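Local coordinates for protein negative regulator of ofd1 (PDB 3QTM) that inhibits ofd1 directly, thereby probably stabilising the hypoxic transcription factor Sre1N, and is required for correct translation termination, at residues A229-L240 with V281-R291; Y315-I323 with D336-Y344. All coordinates share one frame; numbering follows the deposited sequence.

Contact 1 of 2, residues A229-L240 with V281-R291; sequences AYYKLIAQEAVL and VIYTLDKSPER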
loop_
_atom_site.group_PDB
_atom_site.type_symbol
_atom_site.label_atom_id
_atom_site.label_comp_id
_atom_site.label_asym_id
_atom_site.label_seq_id
_atom_site.Cartn_x
_atom_site.Cartn_y
_atom_site.Cartn_z
ATOM N N ALA A 229 -4.923 9.944 -14.594
ATOM C CA ALA A 229 -5.944 10.004 -13.564
ATOM C C ALA A 229 -6.149 8.633 -12.930
ATOM O O ALA A 229 -6.289 8.510 -11.710
ATOM C CB ALA A 229 -7.255 10.535 -14.152
ATOM N N TYR A 230 -6.151 7.607 -13.771
ATOM C CA TYR A 230 -6.327 6.229 -13.326
ATOM C C TYR A 230 -5.417 5.858 -12.146
ATOM O O TYR A 230 -5.845 5.179 -11.211
ATOM C CB TYR A 230 -6.091 5.266 -14.492
ATOM C CG TYR A 230 -6.115 3.813 -14.082
ATOM C CD1 TYR A 230 -7.322 3.131 -13.925
ATOM C CD2 TYR A 230 -4.935 3.119 -13.841
ATOM C CE1 TYR A 230 -7.350 1.785 -13.537
ATOM C CE2 TYR A 230 -4.952 1.787 -13.447
ATOM C CZ TYR A 230 -6.158 1.123 -13.301
ATOM O OH TYR A 230 -6.167 -0.203 -12.916
ATOM N N TYR A 231 -4.161 6.294 -12.191
ATOM C CA TYR A 231 -3.219 5.969 -11.114
ATOM C C TYR A 231 -3.343 6.894 -9.909
ATOM O O TYR A 231 -3.228 6.443 -8.769
ATOM C CB TYR A 231 -1.773 5.913 -11.630
ATOM C CG TYR A 231 -1.594 4.841 -12.689
ATOM C CD1 TYR A 231 -1.568 3.494 -12.341
ATOM C CD2 TYR A 231 -1.487 5.176 -14.037
ATOM C CE1 TYR A 231 -1.426 2.503 -13.303
ATOM C CE2 TYR A 231 -1.343 4.196 -15.017
ATOM C CZ TYR A 231 -1.310 2.860 -14.641
ATOM O OH TYR A 231 -1.168 1.882 -15.594
ATOM N N LYS A 232 -3.573 8.183 -10.158
ATOM C CA LYS A 232 -3.814 9.122 -9.069
ATOM C C LYS A 232 -4.967 8.626 -8.194
ATOM O O LYS A 232 -4.937 8.759 -6.981
ATOM C CB LYS A 232 -4.139 10.504 -9.613
ATOM C CG LYS A 232 -3.022 11.174 -10.363
ATOM C CD LYS A 232 -3.463 12.549 -10.822
ATOM C CE LYS A 232 -2.395 13.252 -11.641
ATOM N NZ LYS A 232 -2.848 14.618 -12.024
ATOM N N LEU A 233 -5.977 8.040 -8.826
ATOM C CA LEU A 233 -7.139 7.526 -8.112
ATOM C C LEU A 233 -6.791 6.438 -7.110
ATOM O O LEU A 233 -7.232 6.472 -5.958
ATOM C CB LEU A 233 -8.166 6.970 -9.100
ATOM C CG LEU A 233 -9.278 7.916 -9.521
ATOM C CD1 LEU A 233 -10.162 7.261 -10.588
ATOM C CD2 LEU A 233 -10.087 8.294 -8.283
ATOM N N ILE A 234 -6.024 5.451 -7.556
ATOM C CA ILE A 234 -5.656 4.341 -6.688
ATOM C C ILE A 234 -4.906 4.845 -5.450
ATOM O O ILE A 234 -5.207 4.444 -4.323
ATOM C CB ILE A 234 -4.794 3.287 -7.427
ATOM C CG1 ILE A 234 -5.535 2.774 -8.675
ATOM C CG2 ILE A 234 -4.417 2.150 -6.463
ATOM C CD1 ILE A 234 -4.802 1.685 -9.445
ATOM N N ALA A 235 -3.932 5.725 -5.677
ATOM C CA ALA A 235 -3.153 6.347 -4.601
ATOM C C ALA A 235 -4.023 7.179 -3.638
ATOM O O ALA A 235 -3.903 7.061 -2.417
ATOM C CB ALA A 235 -2.040 7.225 -5.203
ATOM N N GLN A 236 -4.884 8.025 -4.196
ATOM C CA GLN A 236 -5.726 8.900 -3.382
ATOM C C GLN A 236 -6.752 8.093 -2.590
ATOM O O GLN A 236 -7.044 8.421 -1.444
ATOM C CB GLN A 236 -6.412 9.972 -4.235
ATOM C CG GLN A 236 -5.472 11.015 -4.833
ATOM C CD GLN A 236 -4.849 11.946 -3.788
ATOM O OE1 GLN A 236 -5.139 11.861 -2.589
ATOM N NE2 GLN A 236 -3.986 12.839 -4.246
ATOM N N GLU A 237 -7.282 7.026 -3.190
ATOM C CA GLU A 237 -8.158 6.103 -2.461
ATOM C C GLU A 237 -7.460 5.480 -1.247
ATOM O O GLU A 237 -8.080 5.301 -0.187
ATOM C CB GLU A 237 -8.681 4.993 -3.378
ATOM C CG GLU A 237 -9.573 5.474 -4.515
ATOM C CD GLU A 237 -11.033 5.563 -4.117
ATOM O OE1 GLU A 237 -11.311 5.843 -2.930
ATOM O OE2 GLU A 237 -11.907 5.347 -4.989
ATOM N N ALA A 238 -6.181 5.136 -1.397
ATOM C CA ALA A 238 -5.430 4.566 -0.278
ATOM C C ALA A 238 -5.183 5.641 0.787
ATOM O O ALA A 238 -5.197 5.367 1.987
ATOM C CB ALA A 238 -4.104 3.966 -0.751
ATOM N N VAL A 239 -4.941 6.869 0.347
ATOM C CA VAL A 239 -4.803 7.971 1.296
ATOM C C VAL A 239 -6.133 8.247 2.016
ATOM O O VAL A 239 -6.169 8.358 3.234
ATOM C CB VAL A 239 -4.287 9.239 0.619
ATOM C CG1 VAL A 239 -4.332 10.416 1.592
ATOM C CG2 VAL A 239 -2.878 8.999 0.092
ATOM N N LEU A 240 -7.225 8.332 1.264
ATOM C CA LEU A 240 -8.532 8.504 1.883
ATOM C C LEU A 240 -8.791 7.424 2.950
ATOM O O LEU A 240 -9.248 7.729 4.059
ATOM C CB LEU A 240 -9.639 8.498 0.827
ATOM C CG LEU A 240 -11.072 8.586 1.362
ATOM C CD1 LEU A 240 -11.257 9.852 2.183
ATOM C CD2 LEU A 240 -12.068 8.541 0.220
ATOM N N VAL A 281 -10.539 15.657 -4.020
ATOM C CA VAL A 281 -9.557 15.389 -5.062
ATOM C C VAL A 281 -10.030 14.191 -5.897
ATOM O O VAL A 281 -9.977 14.221 -7.119
ATOM C CB VAL A 281 -8.176 15.082 -4.464
ATOM C CG1 VAL A 281 -7.251 14.492 -5.529
ATOM C CG2 VAL A 281 -7.565 16.353 -3.809
ATOM N N ILE A 282 -10.506 13.149 -5.220
ATOM C CA ILE A 282 -11.004 11.957 -5.888
ATOM C C ILE A 282 -12.210 12.279 -6.770
ATOM O O ILE A 282 -12.301 11.811 -7.909
ATOM C CB ILE A 282 -11.352 10.854 -4.867
ATOM C CG1 ILE A 282 -10.071 10.319 -4.210
ATOM C CG2 ILE A 282 -12.128 9.715 -5.518
ATOM C CD1 ILE A 282 -10.311 9.541 -2.923
ATOM N N TYR A 283 -13.125 13.094 -6.251
ATOM C CA TYR A 283 -14.341 13.434 -6.985
ATOM C C TYR A 283 -14.016 14.253 -8.226
ATOM O O TYR A 283 -14.689 14.138 -9.244
ATOM C CB TYR A 283 -15.330 14.178 -6.078
ATOM C CG TYR A 283 -16.750 14.268 -6.606
ATOM C CD1 TYR A 283 -17.468 13.119 -6.939
ATOM C CD2 TYR A 283 -17.387 15.498 -6.743
ATOM C CE1 TYR A 283 -18.764 13.190 -7.395
ATOM C CE2 TYR A 283 -18.692 15.578 -7.204
ATOM C CZ TYR A 283 -19.375 14.420 -7.528
ATOM O OH TYR A 283 -20.670 14.485 -7.987
ATOM N N THR A 284 -12.971 15.067 -8.147
ATOM C CA THR A 284 -12.520 15.823 -9.314
ATOM C C THR A 284 -11.856 14.926 -10.359
ATOM O O THR A 284 -11.835 15.245 -11.552
ATOM C CB THR A 284 -11.518 16.916 -8.928
ATOM O OG1 THR A 284 -12.121 17.810 -7.984
ATOM C CG2 THR A 284 -11.088 17.695 -10.165
ATOM N N LEU A 285 -11.300 13.808 -9.909
ATOM C CA LEU A 285 -10.593 12.892 -10.807
ATOM C C LEU A 285 -11.560 11.948 -11.517
ATOM O O LEU A 285 -11.483 11.753 -12.728
ATOM C CB LEU A 285 -9.548 12.084 -10.032
ATOM C CG LEU A 285 -8.366 12.893 -9.505
ATOM C CD1 LEU A 285 -7.548 12.084 -8.486
ATOM C CD2 LEU A 285 -7.500 13.369 -10.674
ATOM N N ASP A 286 -12.455 11.351 -10.739
ATOM C CA ASP A 286 -13.463 10.436 -11.262
ATOM C C ASP A 286 -14.827 10.865 -10.729
ATOM O O ASP A 286 -15.359 10.267 -9.782
ATOM C CB ASP A 286 -13.167 8.997 -10.837
ATOM C CG ASP A 286 -14.234 8.018 -11.307
ATOM O OD1 ASP A 286 -14.540 8.015 -12.519
ATOM O OD2 ASP A 286 -14.764 7.250 -10.469
ATOM N N LYS A 287 -15.380 11.912 -11.331
ATOM C CA LYS A 287 -16.651 12.455 -10.880
ATOM C C LYS A 287 -17.777 11.484 -11.185
ATOM O O LYS A 287 -18.198 11.334 -12.335
ATOM C CB LYS A 287 -16.915 13.819 -11.521
ATOM C CG LYS A 287 -18.088 14.562 -10.903
ATOM C CD LYS A 287 -18.324 15.889 -11.586
ATOM C CE LYS A 287 -19.662 16.474 -11.164
ATOM N NZ LYS A 287 -19.899 17.806 -11.788
ATOM N N SER A 288 -18.249 10.807 -10.149
ATOM C CA SER A 288 -19.301 9.822 -10.307
ATOM C C SER A 288 -20.255 9.938 -9.132
ATOM O O SER A 288 -19.816 10.084 -7.991
ATOM C CB SER A 288 -18.708 8.417 -10.394
ATOM O OG SER A 288 -19.499 7.596 -11.239
ATOM N N PRO A 289 -21.567 9.869 -9.405
ATOM C CA PRO A 289 -22.584 10.247 -8.413
ATOM C C PRO A 289 -22.554 9.373 -7.172
ATOM O O PRO A 289 -22.877 9.858 -6.093
ATOM C CB PRO A 289 -23.916 10.045 -9.155
ATOM C CG PRO A 289 -23.564 9.913 -10.598
ATOM C CD PRO A 289 -22.166 9.378 -10.657
ATOM N N GLU A 290 -22.184 8.106 -7.311
ATOM C CA GLU A 290 -22.211 7.212 -6.157
ATOM C C GLU A 290 -21.155 7.605 -5.108
ATOM O O GLU A 290 -21.273 7.257 -3.934
ATOM C CB GLU A 290 -22.072 5.742 -6.577
ATOM C CG GLU A 290 -20.638 5.263 -6.790
ATOM C CD GLU A 290 -20.007 5.791 -8.078
ATOM O OE1 GLU A 290 -20.733 6.357 -8.929
ATOM O OE2 GLU A 290 -18.774 5.631 -8.247
ATOM N N ARG A 291 -20.140 8.344 -5.536
ATOM C CA ARG A 291 -19.122 8.820 -4.609
ATOM C C ARG A 291 -19.714 9.745 -3.541
ATOM O O ARG A 291 -19.211 9.811 -2.417
ATOM C CB ARG A 291 -17.993 9.516 -5.367
ATOM C CG ARG A 291 -17.161 8.556 -6.233
ATOM C CD ARG A 291 -15.866 9.217 -6.695
ATOM N NE ARG A 291 -15.098 8.346 -7.575
ATOM C CZ ARG A 291 -14.385 7.298 -7.164
ATOM N NH1 ARG A 291 -14.344 6.972 -5.872
ATOM N NH2 ARG A 291 -13.716 6.571 -8.053
HETATM O O HOH W 1 -11.881 4.236 -7.424
#
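Glu237 OE2 receives two donors: Arg291 NH1 at 3.1 Å, in a salt bridge, and a water that donates to it and accepts from Arg291 NH2. The bond from NH1 is bent (149°) and reaches OE2 from above the carboxylate plane, the carboxylate and guanidinium planes being turned 57° apart. Asp286, the first residue past the helix end, sets the arginine: its OD2 takes Arg291 NH2 at 2.7 Å, while its carbonyl O receives Arg291 NE in the carbonyl plane. Held by both acids, the guanidinium is restrained in rotation, and its charge probably offsets theirs.

Beneath this network two nearly antiparallel helices pack, their segment axes 9.9 Å apart, as neighbours in the helical array of this tetratricopeptide-repeat-related protein. Ile282 is the knob, seated among Leu233, Gln236, Glu237 and Leu240. With CG1 anti to the carbonyl carbon (chi1 -69°), Ile282 CD1 reaches Leu240 CD2 at 3.7 Å, while CG2 meets Leu233 CD2 and lies over one face of the Arg291 guanidinium, offset toward its rim. The other branch of Leu233, CD1, presses on Asp286 CB at 3.5 Å. Leu285 CD1 lies 3.9 Å from Lys232 CB, and the lysine's amine turns to the carbonyl of Pro225.

Contact 2 of 2, residues Y315-I323 with D336-Y344; sequences YLKEACNAI and DYVEFVEAY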
loop_
_atom_site.group_PDB
_atom_site.type_symbol
_atom_site.label_atom_id
_atom_site.label_comp_id
_atom_site.label_asym_id
_atom_site.label_seq_id
_atom_site.Cartn_x
_atom_site.Cartn_y
_atom_site.Cartn_z
ATOM N N TYR A 315 -23.051 20.042 8.946
ATOM C CA TYR A 315 -22.667 18.706 8.507
ATOM C C TYR A 315 -23.880 17.908 8.016
ATOM O O TYR A 315 -23.832 17.291 6.947
ATOM C CB TYR A 315 -21.963 17.948 9.634
ATOM C CG TYR A 315 -20.669 18.584 10.113
ATOM C CD1 TYR A 315 -19.776 19.165 9.212
ATOM C CD2 TYR A 315 -20.326 18.573 11.462
ATOM C CE1 TYR A 315 -18.588 19.739 9.646
ATOM C CE2 TYR A 315 -19.131 19.135 11.907
ATOM C CZ TYR A 315 -18.270 19.723 10.995
ATOM O OH TYR A 315 -17.084 20.286 11.431
ATOM N N LEU A 316 -24.963 17.932 8.794
ATOM C CA LEU A 316 -26.149 17.144 8.469
ATOM C C LEU A 316 -26.769 17.586 7.149
ATOM O O LEU A 316 -27.184 16.748 6.348
ATOM C CB LEU A 316 -27.183 17.215 9.595
ATOM C CG LEU A 316 -26.755 16.536 10.901
ATOM C CD1 LEU A 316 -27.792 16.736 12.024
ATOM C CD2 LEU A 316 -26.472 15.053 10.672
ATOM N N LYS A 317 -26.830 18.900 6.926
ATOM C CA LYS A 317 -27.348 19.424 5.671
ATOM C C LYS A 317 -26.483 18.956 4.504
ATOM O O LYS A 317 -27.002 18.515 3.481
ATOM C CB LYS A 317 -27.416 20.957 5.671
ATOM C CG LYS A 317 -28.331 21.490 4.563
ATOM C CD LYS A 317 -28.156 22.983 4.261
ATOM C CE LYS A 317 -29.034 23.384 3.060
ATOM N NZ LYS A 317 -28.687 24.694 2.421
ATOM N N GLU A 318 -25.167 19.060 4.663
ATOM C CA GLU A 318 -24.238 18.605 3.622
ATOM C C GLU A 318 -24.427 17.118 3.283
ATOM O O GLU A 318 -24.438 16.745 2.117
ATOM C CB GLU A 318 -22.783 18.898 4.009
ATOM C CG GLU A 318 -22.436 20.382 3.977
ATOM C CD GLU A 318 -20.968 20.656 4.273
ATOM O OE1 GLU A 318 -20.481 20.220 5.337
ATOM O OE2 GLU A 318 -20.299 21.306 3.435
ATOM N N ALA A 319 -24.599 16.279 4.302
ATOM C CA ALA A 319 -24.842 14.860 4.064
ATOM C C ALA A 319 -26.147 14.639 3.297
ATOM O O ALA A 319 -26.209 13.838 2.357
ATOM C CB ALA A 319 -24.854 14.092 5.380
ATOM N N CYS A 320 -27.189 15.358 3.697
ATOM C CA CYS A 320 -28.500 15.214 3.069
ATOM C C CYS A 320 -28.487 15.621 1.604
ATOM O O CYS A 320 -29.058 14.934 0.745
ATOM C CB CYS A 320 -29.534 16.045 3.819
ATOM S SG CYS A 320 -31.204 15.673 3.318
ATOM N N ASN A 321 -27.845 16.749 1.322
ATOM C CA ASN A 321 -27.721 17.227 -0.047
ATOM C C ASN A 321 -26.973 16.211 -0.902
ATOM O O ASN A 321 -27.349 15.947 -2.042
ATOM C CB ASN A 321 -26.975 18.566 -0.089
ATOM C CG ASN A 321 -27.817 19.729 0.403
ATOM O OD1 ASN A 321 -29.032 19.613 0.565
ATOM N ND2 ASN A 321 -27.167 20.866 0.637
ATOM N N ALA A 322 -25.900 15.658 -0.343
ATOM C CA ALA A 322 -25.073 14.694 -1.053
ATOM C C ALA A 322 -25.917 13.480 -1.421
ATOM O O ALA A 322 -25.939 13.061 -2.577
ATOM C CB ALA A 322 -23.878 14.286 -0.204
ATOM N N ILE A 323 -26.619 12.937 -0.431
ATOM C CA ILE A 323 -27.487 11.783 -0.623
ATOM C C ILE A 323 -28.610 12.058 -1.631
ATOM O O ILE A 323 -28.856 11.259 -2.535
ATOM C CB ILE A 323 -28.104 11.338 0.713
ATOM C CG1 ILE A 323 -27.004 10.922 1.687
ATOM C CG2 ILE A 323 -29.111 10.196 0.497
ATOM C CD1 ILE A 323 -27.522 10.534 3.061
ATOM N N ASP A 336 -30.990 2.717 4.819
ATOM C CA ASP A 336 -30.260 3.570 5.746
ATOM C C ASP A 336 -30.222 5.006 5.253
ATOM O O ASP A 336 -30.617 5.931 5.968
ATOM C CB ASP A 336 -28.832 3.052 5.940
ATOM C CG ASP A 336 -28.753 1.932 6.964
ATOM O OD1 ASP A 336 -29.805 1.568 7.538
ATOM O OD2 ASP A 336 -27.638 1.416 7.199
ATOM N N TYR A 337 -29.736 5.190 4.030
ATOM C CA TYR A 337 -29.643 6.526 3.464
ATOM C C TYR A 337 -31.040 7.066 3.258
ATOM O O TYR A 337 -31.296 8.255 3.460
ATOM C CB TYR A 337 -28.876 6.510 2.143
ATOM C CG TYR A 337 -27.387 6.299 2.306
ATOM C CD1 TYR A 337 -26.588 7.259 2.924
ATOM C CD2 TYR A 337 -26.775 5.143 1.836
ATOM C CE1 TYR A 337 -25.222 7.071 3.072
ATOM C CE2 TYR A 337 -25.410 4.945 1.983
ATOM C CZ TYR A 337 -24.644 5.911 2.599
ATOM O OH TYR A 337 -23.294 5.710 2.734
ATOM N N VAL A 338 -31.950 6.180 2.870
ATOM C CA VAL A 338 -33.326 6.571 2.603
ATOM C C VAL A 338 -33.972 7.205 3.829
ATOM O O VAL A 338 -34.571 8.274 3.737
ATOM C CB VAL A 338 -34.184 5.380 2.136
ATOM C CG1 VAL A 338 -35.648 5.774 2.114
ATOM C CG2 VAL A 338 -33.735 4.911 0.761
ATOM N N GLU A 339 -33.835 6.548 4.978
ATOM C CA GLU A 339 -34.440 7.048 6.210
ATOM C C GLU A 339 -33.742 8.301 6.737
ATOM O O GLU A 339 -34.386 9.166 7.333
ATOM C CB GLU A 339 -34.471 5.963 7.291
ATOM C CG GLU A 339 -33.107 5.565 7.829
ATOM C CD GLU A 339 -33.159 4.278 8.642
ATOM O OE1 GLU A 339 -34.199 4.019 9.287
ATOM O OE2 GLU A 339 -32.160 3.522 8.630
ATOM N N PHE A 340 -32.432 8.399 6.517
ATOM C CA PHE A 340 -31.696 9.577 6.960
ATOM C C PHE A 340 -32.257 10.844 6.337
ATOM O O PHE A 340 -32.331 11.881 6.996
ATOM C CB PHE A 340 -30.205 9.476 6.635
ATOM C CG PHE A 340 -29.450 10.743 6.916
ATOM C CD1 PHE A 340 -29.327 11.724 5.944
ATOM C CD2 PHE A 340 -28.884 10.970 8.164
ATOM C CE1 PHE A 340 -28.642 12.909 6.204
ATOM C CE2 PHE A 340 -28.194 12.149 8.432
ATOM C CZ PHE A 340 -28.073 13.120 7.452
ATOM N N VAL A 341 -32.641 10.769 5.068
ATOM C CA VAL A 341 -33.146 11.950 4.373
ATOM C C VAL A 341 -34.619 12.211 4.688
ATOM O O VAL A 341 -35.073 13.356 4.653
ATOM C CB VAL A 341 -32.935 11.871 2.846
ATOM C CG1 VAL A 341 -31.480 11.555 2.526
ATOM C CG2 VAL A 341 -33.867 10.836 2.228
ATOM N N GLU A 342 -35.360 11.150 4.999
ATOM C CA GLU A 342 -36.737 11.299 5.459
ATOM C C GLU A 342 -36.725 11.962 6.835
ATOM O O GLU A 342 -37.353 13.001 7.047
ATOM C CB GLU A 342 -37.451 9.941 5.535
ATOM C CG GLU A 342 -37.386 9.084 4.266
ATOM C CD GLU A 342 -38.220 9.626 3.108
ATOM O OE1 GLU A 342 -38.887 8.812 2.426
ATOM O OE2 GLU A 342 -38.206 10.856 2.870
ATOM N N ALA A 343 -35.987 11.359 7.761
ATOM C CA ALA A 343 -35.897 11.866 9.127
ATOM C C ALA A 343 -35.372 13.302 9.187
ATOM O O ALA A 343 -35.596 14.007 10.169
ATOM C CB ALA A 343 -35.032 10.940 9.983
ATOM N N TYR A 344 -34.677 13.737 8.142
ATOM C CA TYR A 344 -34.111 15.081 8.134
ATOM C C TYR A 344 -35.171 16.137 7.833
ATOM O O TYR A 344 -35.432 17.015 8.658
ATOM C CB TYR A 344 -32.946 15.188 7.145
ATOM C CG TYR A 344 -32.265 16.538 7.176
ATOM C CD1 TYR A 344 -31.273 16.818 8.108
ATOM C CD2 TYR A 344 -32.629 17.540 6.285
ATOM C CE1 TYR A 344 -30.656 18.056 8.147
ATOM C CE2 TYR A 344 -32.018 18.785 6.313
ATOM C CZ TYR A 344 -31.031 19.036 7.245
ATOM O OH TYR A 344 -30.427 20.275 7.277
#
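Knobs-into-holes packing joins the last helix of the modelled chain to the helix before it, with Phe340 as the knob in a hole made by Leu316, Ala319, Cys320 and Ile323. CG of Phe340 is anti to the backbone N (chi1 173°), which carries the ring across to the other helix. There its edge meets backbone: Phe340 CZ lies 3.9 Å from Leu316 O, and Phe340 CE1 is 3.8 Å from Cys320 N. Ile323 CD1 fits between two aromatics, touching Phe340 CD1 at 3.6 Å and the edge of the Tyr337 ring at CD1. The other branch of the isoleucine, Ile323 CG2, is pressed against Val341 CG1 at 3.4 Å, tighter than a usual carbon contact.

Tyr344 extends the packing toward the chain end. Cys320 CB sits over one face of its ring, offset toward the rim, and Cys320 SG makes an oblique sulfur-aromatic contact, 4.5 Å from the Tyr344 ring centroid and 38° off the normal. The phenol oxygen, Tyr344 OH, lies 3.5 Å from Lys317 CB. The segment axes run 125° apart, so the final helix crosses its predecessor steeply. Helix 292-305 flanks both: Ala296 meets Ile323, Ala303 meets Leu316, and Tyr337 touches Met300 while its hydroxyl hydrogen-bonds to Asp297.

In the fold
Contact 1 and contact 2 pair successive helices in the C-terminal region of this all-helical chain, as in a tetratricopeptide-like array. Contact 1 joins helix 229-254 to the end of helix 262-285 and the turn after it; contact 2 follows in series, pairing helices 309-328 and 335-343. Their centres lie 23 Å apart and their nearest atoms about 6 Å apart, without touching. Helix 292-305 lies between them in sequence and has side-chain contacts with both, meeting Leu240 through Lys294 and Ile323 through Ala296. Contact 2, its centre 33 Å from the chain centre against 16 Å for contact 1, forms the outer, C-terminal end of the array.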